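Local coordinates for fucose-specific lectin (Aleuria aurantia, PDB 6GKE), which binds L-fucose on glycans, with strongest preference for the alpha-1,6-linked core fucose of glycoproteins, and forms homodimers of six-bladed beta-propellers, at residues V66-Y79 and A117-I130. The protein carries 1 engineered substitution. Sequence-based numbering, arbitrary orientation. Where two conformers were deposited one is given.
With FUC (alpha-L-fucopyranose), chain B; FUC (alpha-L-fucopyranose), chain C.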
# COMPACT_ATOMS: atom_id res chain seq x y z
N VAL A 66 16.67 -7.80 17.53
CA VAL A 66 16.93 -8.25 18.90
C VAL A 66 17.63 -7.13 19.67
O VAL A 66 18.21 -6.22 19.08
CB VAL A 66 17.77 -9.53 18.95
CG1 VAL A 66 17.04 -10.71 18.32
CG2 VAL A 66 19.14 -9.35 18.32
N THR A 67 17.61 -7.25 21.00
CA THR A 67 18.25 -6.27 21.87
C THR A 67 18.74 -6.94 23.15
O THR A 67 18.20 -7.95 23.59
CB THR A 67 17.28 -5.12 22.18
OG1 THR A 67 17.95 -4.06 22.87
CG2 THR A 67 16.09 -5.55 23.01
N TRP A 68 19.76 -6.34 23.75
CA TRP A 68 20.25 -6.70 25.07
C TRP A 68 21.00 -5.48 25.62
O TRP A 68 21.30 -4.55 24.88
CB TRP A 68 21.13 -7.96 25.05
CG TRP A 68 22.44 -7.77 24.34
CD1 TRP A 68 23.66 -7.51 24.89
CD2 TRP A 68 22.65 -7.82 22.91
NE1 TRP A 68 24.61 -7.39 23.92
CE2 TRP A 68 24.02 -7.57 22.69
CE3 TRP A 68 21.83 -8.05 21.81
CZ2 TRP A 68 24.58 -7.53 21.42
CZ3 TRP A 68 22.38 -8.02 20.54
CH2 TRP A 68 23.74 -7.76 20.35
N LYS A 69 21.31 -5.51 26.92
CA LYS A 69 22.07 -4.45 27.54
C LYS A 69 23.52 -4.90 27.69
O LYS A 69 23.81 -6.02 28.05
CB LYS A 69 21.45 -4.06 28.89
CG LYS A 69 22.08 -2.85 29.55
CD LYS A 69 21.24 -2.25 30.65
CE LYS A 69 20.72 -3.27 31.64
NZ LYS A 69 20.06 -2.63 32.81
N SER A 70 24.45 -3.99 27.37
CA SER A 70 25.87 -4.26 27.43
C SER A 70 26.56 -3.15 28.20
O SER A 70 25.96 -2.13 28.55
CB SER A 70 26.46 -4.34 26.05
OG SER A 70 26.60 -3.04 25.50
N ALA A 71 27.86 -3.32 28.41
CA ALA A 71 28.63 -2.32 29.11
C ALA A 71 28.66 -0.99 28.33
O ALA A 71 28.87 0.06 28.94
CB ALA A 71 30.02 -2.84 29.40
N GLN A 72 28.41 -1.03 27.01
CA GLN A 72 28.46 0.17 26.15
C GLN A 72 27.08 0.81 26.02
O GLN A 72 26.94 1.85 25.38
CB GLN A 72 28.94 -0.15 24.74
CG GLN A 72 30.38 -0.62 24.66
CD GLN A 72 30.46 -2.12 24.76
OE1 GLN A 72 29.43 -2.80 24.80
NE2 GLN A 72 31.67 -2.64 24.80
N GLY A 73 26.05 0.18 26.60
CA GLY A 73 24.68 0.68 26.53
C GLY A 73 23.75 -0.33 25.90
O GLY A 73 24.06 -1.53 25.82
N ILE A 74 22.59 0.15 25.44
CA ILE A 74 21.62 -0.71 24.80
C ILE A 74 22.16 -1.12 23.44
O ILE A 74 22.51 -0.27 22.63
CB ILE A 74 20.26 -0.00 24.67
CG1 ILE A 74 19.70 0.44 26.03
CG2 ILE A 74 19.27 -0.88 23.92
CD1 ILE A 74 19.48 -0.68 27.02
N GLN A 75 22.22 -2.44 23.21
CA GLN A 75 22.59 -2.99 21.91
C GLN A 75 21.31 -3.38 21.16
O GLN A 75 20.43 -4.02 21.72
CB GLN A 75 23.50 -4.20 22.07
CG GLN A 75 24.81 -3.90 22.79
CD GLN A 75 25.87 -3.30 21.90
OE1 GLN A 75 25.82 -3.40 20.67
NE2 GLN A 75 26.85 -2.66 22.52
N ILE A 76 21.24 -2.99 19.89
CA ILE A 76 20.16 -3.41 19.01
C ILE A 76 20.79 -3.96 17.74
O ILE A 76 21.79 -3.43 17.25
CB ILE A 76 19.16 -2.28 18.69
CG1 ILE A 76 18.64 -1.62 19.97
CG2 ILE A 76 18.03 -2.80 17.82
CD1 ILE A 76 17.94 -0.30 19.75
N ARG A 77 20.19 -5.02 17.20
CA ARG A 77 20.55 -5.53 15.88
C ARG A 77 19.27 -5.65 15.07
O ARG A 77 18.30 -6.24 15.54
CB ARG A 77 21.26 -6.88 15.97
CG ARG A 77 22.49 -6.90 16.86
CD ARG A 77 23.63 -6.05 16.32
NE ARG A 77 24.83 -6.11 17.15
CZ ARG A 77 25.11 -5.31 18.18
NH1 ARG A 77 24.28 -4.35 18.54
NH2 ARG A 77 26.23 -5.48 18.85
N VAL A 78 19.30 -5.08 13.86
CA VAL A 78 18.18 -5.15 12.93
C VAL A 78 18.66 -5.88 11.68
O VAL A 78 19.63 -5.46 11.05
CB VAL A 78 17.63 -3.76 12.58
CG1 VAL A 78 16.48 -3.86 11.59
CG2 VAL A 78 17.19 -3.00 13.82
N TYR A 79 17.98 -6.98 11.35
CA TYR A 79 18.30 -7.84 10.21
C TYR A 79 17.36 -7.51 9.05
O TYR A 79 16.18 -7.24 9.25
CB TYR A 79 18.24 -9.32 10.62
CG TYR A 79 19.24 -9.58 11.70
CD1 TYR A 79 20.59 -9.63 11.39
CD2 TYR A 79 18.88 -9.62 13.04
CE1 TYR A 79 21.55 -9.74 12.37
CE2 TYR A 79 19.84 -9.73 14.04
CZ TYR A 79 21.18 -9.78 13.71
OH TYR A 79 22.12 -9.82 14.70
N ALA A 117 14.70 -13.59 14.39
CA ALA A 117 15.92 -13.61 15.16
C ALA A 117 15.58 -13.76 16.64
O ALA A 117 14.51 -13.36 17.09
CB ALA A 117 16.74 -12.36 14.92
N LEU A 118 16.54 -14.34 17.37
CA LEU A 118 16.46 -14.42 18.81
C LEU A 118 17.85 -14.14 19.40
O LEU A 118 18.86 -14.16 18.69
CB LEU A 118 15.91 -15.78 19.26
CG LEU A 118 16.70 -17.03 18.86
CD1 LEU A 118 17.97 -17.21 19.67
CD2 LEU A 118 15.82 -18.26 19.00
N GLN A 119 17.87 -13.88 20.70
CA GLN A 119 19.10 -13.64 21.41
C GLN A 119 18.93 -14.14 22.85
O GLN A 119 17.86 -14.00 23.42
CB GLN A 119 19.45 -12.15 21.39
CG GLN A 119 20.81 -11.79 21.96
CD GLN A 119 20.94 -11.73 23.47
OE1 GLN A 119 22.02 -11.98 24.00
NE2 GLN A 119 19.87 -11.38 24.17
N TRP A 120 20.02 -14.66 23.42
CA TRP A 120 20.04 -14.90 24.87
C TRP A 120 21.46 -14.67 25.39
O TRP A 120 22.44 -14.88 24.70
CB TRP A 120 19.56 -16.31 25.25
CG TRP A 120 20.66 -17.32 25.20
CD1 TRP A 120 21.51 -17.65 26.22
CD2 TRP A 120 21.10 -18.07 24.05
NE1 TRP A 120 22.44 -18.56 25.79
CE2 TRP A 120 22.21 -18.84 24.47
CE3 TRP A 120 20.65 -18.19 22.73
CZ2 TRP A 120 22.88 -19.71 23.61
CZ3 TRP A 120 21.32 -19.05 21.88
CH2 TRP A 120 22.41 -19.79 22.32
N GLY A 121 21.51 -14.29 26.67
CA GLY A 121 22.74 -14.30 27.43
C GLY A 121 23.42 -12.94 27.54
O GLY A 121 24.14 -12.69 28.50
N GLY A 122 23.22 -12.06 26.55
CA GLY A 122 23.95 -10.80 26.55
C GLY A 122 23.58 -9.94 27.74
O GLY A 122 22.41 -9.75 28.04
N SER A 123 24.61 -9.39 28.39
CA SER A 123 24.44 -8.55 29.56
C SER A 123 25.72 -7.74 29.75
O SER A 123 26.64 -7.82 28.96
CB SER A 123 24.15 -9.37 30.79
OG SER A 123 25.34 -10.00 31.24
N GLU A 124 25.79 -7.01 30.86
CA GLU A 124 26.98 -6.28 31.22
C GLU A 124 28.06 -7.21 31.79
O GLU A 124 29.15 -6.72 32.10
CB GLU A 124 26.63 -5.16 32.20
CG GLU A 124 25.85 -4.05 31.51
CD GLU A 124 25.12 -3.15 32.48
OE1 GLU A 124 24.11 -3.59 33.05
OE2 GLU A 124 25.58 -2.02 32.67
N SER A 125 27.78 -8.51 31.91
CA SER A 125 28.78 -9.44 32.44
C SER A 125 28.83 -10.76 31.66
O SER A 125 29.46 -11.71 32.09
CB SER A 125 28.59 -9.68 33.93
OG SER A 125 27.33 -10.28 34.20
N ALA A 126 28.23 -10.78 30.46
CA ALA A 126 28.24 -11.99 29.63
C ALA A 126 27.99 -11.60 28.18
O ALA A 126 27.28 -10.63 27.90
CB ALA A 126 27.20 -12.98 30.10
N PRO A 127 28.55 -12.35 27.21
CA PRO A 127 28.37 -12.01 25.80
C PRO A 127 27.02 -12.45 25.26
O PRO A 127 26.38 -13.37 25.78
CB PRO A 127 29.50 -12.80 25.12
CG PRO A 127 29.63 -14.03 25.99
CD PRO A 127 29.43 -13.51 27.40
N PRO A 128 26.55 -11.80 24.17
CA PRO A 128 25.30 -12.18 23.53
C PRO A 128 25.46 -13.44 22.67
O PRO A 128 26.54 -13.75 22.18
CB PRO A 128 24.98 -10.97 22.66
CG PRO A 128 26.35 -10.47 22.25
CD PRO A 128 27.21 -10.68 23.49
N ASN A 129 24.33 -14.12 22.48
CA ASN A 129 24.21 -15.24 21.57
C ASN A 129 23.02 -14.96 20.66
O ASN A 129 21.91 -14.87 21.16
CB ASN A 129 23.99 -16.56 22.31
CG ASN A 129 25.11 -16.86 23.28
OD1 ASN A 129 26.11 -17.46 22.90
ND2 ASN A 129 24.94 -16.43 24.52
N ILE A 130 23.28 -14.77 19.37
CA ILE A 130 22.24 -14.39 18.41
C ILE A 130 22.03 -15.55 17.44
O ILE A 130 22.99 -16.20 17.03
CB ILE A 130 22.60 -13.10 17.65
CG1 ILE A 130 22.95 -11.95 18.60
CG2 ILE A 130 21.49 -12.70 16.69
CD1 ILE A 130 23.63 -10.78 17.92
C1 FUC B . 28.75 -6.58 16.33
C2 FUC B . 28.25 -6.88 14.93
C3 FUC B . 28.12 -8.38 14.72
C4 FUC B . 27.23 -8.96 15.82
C5 FUC B . 27.86 -8.65 17.17
C6 FUC B . 27.07 -9.20 18.35
O2 FUC B . 29.14 -6.32 13.96
O3 FUC B . 27.63 -8.66 13.40
O4 FUC B . 25.92 -8.39 15.81
O5 FUC B . 27.96 -7.22 17.33
C1 FUC C . 17.35 6.04 21.53
C2 FUC C . 17.08 6.01 20.04
C3 FUC C . 18.07 5.08 19.33
C4 FUC C . 18.09 3.71 19.99
C5 FUC C . 18.39 3.88 21.48
C6 FUC C . 18.38 2.57 22.25
O1 FUC C . 18.58 6.73 21.72
O2 FUC C . 17.22 7.33 19.51
O3 FUC C . 17.77 5.00 17.94
O4 FUC C . 16.82 3.06 19.86
O5 FUC C . 17.39 4.72 22.06
O HOH W 1 20.74 -7.68 28.82
O HOH W 2 29.21 -5.78 27.95
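The indole of Trp68 lies between Pro128 and Gln75, its partner on the adjacent strand of the hairpin: Pro128 CB sits over one face in a CH-pi contact, 3.8 Å from the centroid of the six-membered ring, while Gln75 CB covers the opposite face. A chi1 of 67° sets the ring against the other blade, with CD1 3.7 Å from Gly122 CA and CH2 3.9 Å from Ile130 CD1. Gln119 crosses it near CE3, its bent side chain fixed by Gly122 N, which donates to a lone pair of OE1. Away from the turn, Val66 CG1 meets Ala117 CB at 3.8 Å, and Tyr79 OH, hydrogen-bonded to Glu89, touches Ile130 CG2. The two segments belong to adjacent blades of the six-bladed beta-propeller, and a fucose site lies between them: Arg77, with Trp68 CH2 over the centre of one guanidinium face and NH1 and NH2 both donating to Gln75 OE1, donates from NE to fucose O4 (2.9 Å) and from NH2 to O5, while Ile130 CD1 packs against the sugar methyl C6. At the exposed rim Glu124 CG still touches the Ser70 carbonyl closely, but a water bridges Lys69 N and Gly122 O, and Lys69 NZ stays 4.2 Å from Glu124 OE1, too far for a salt bridge.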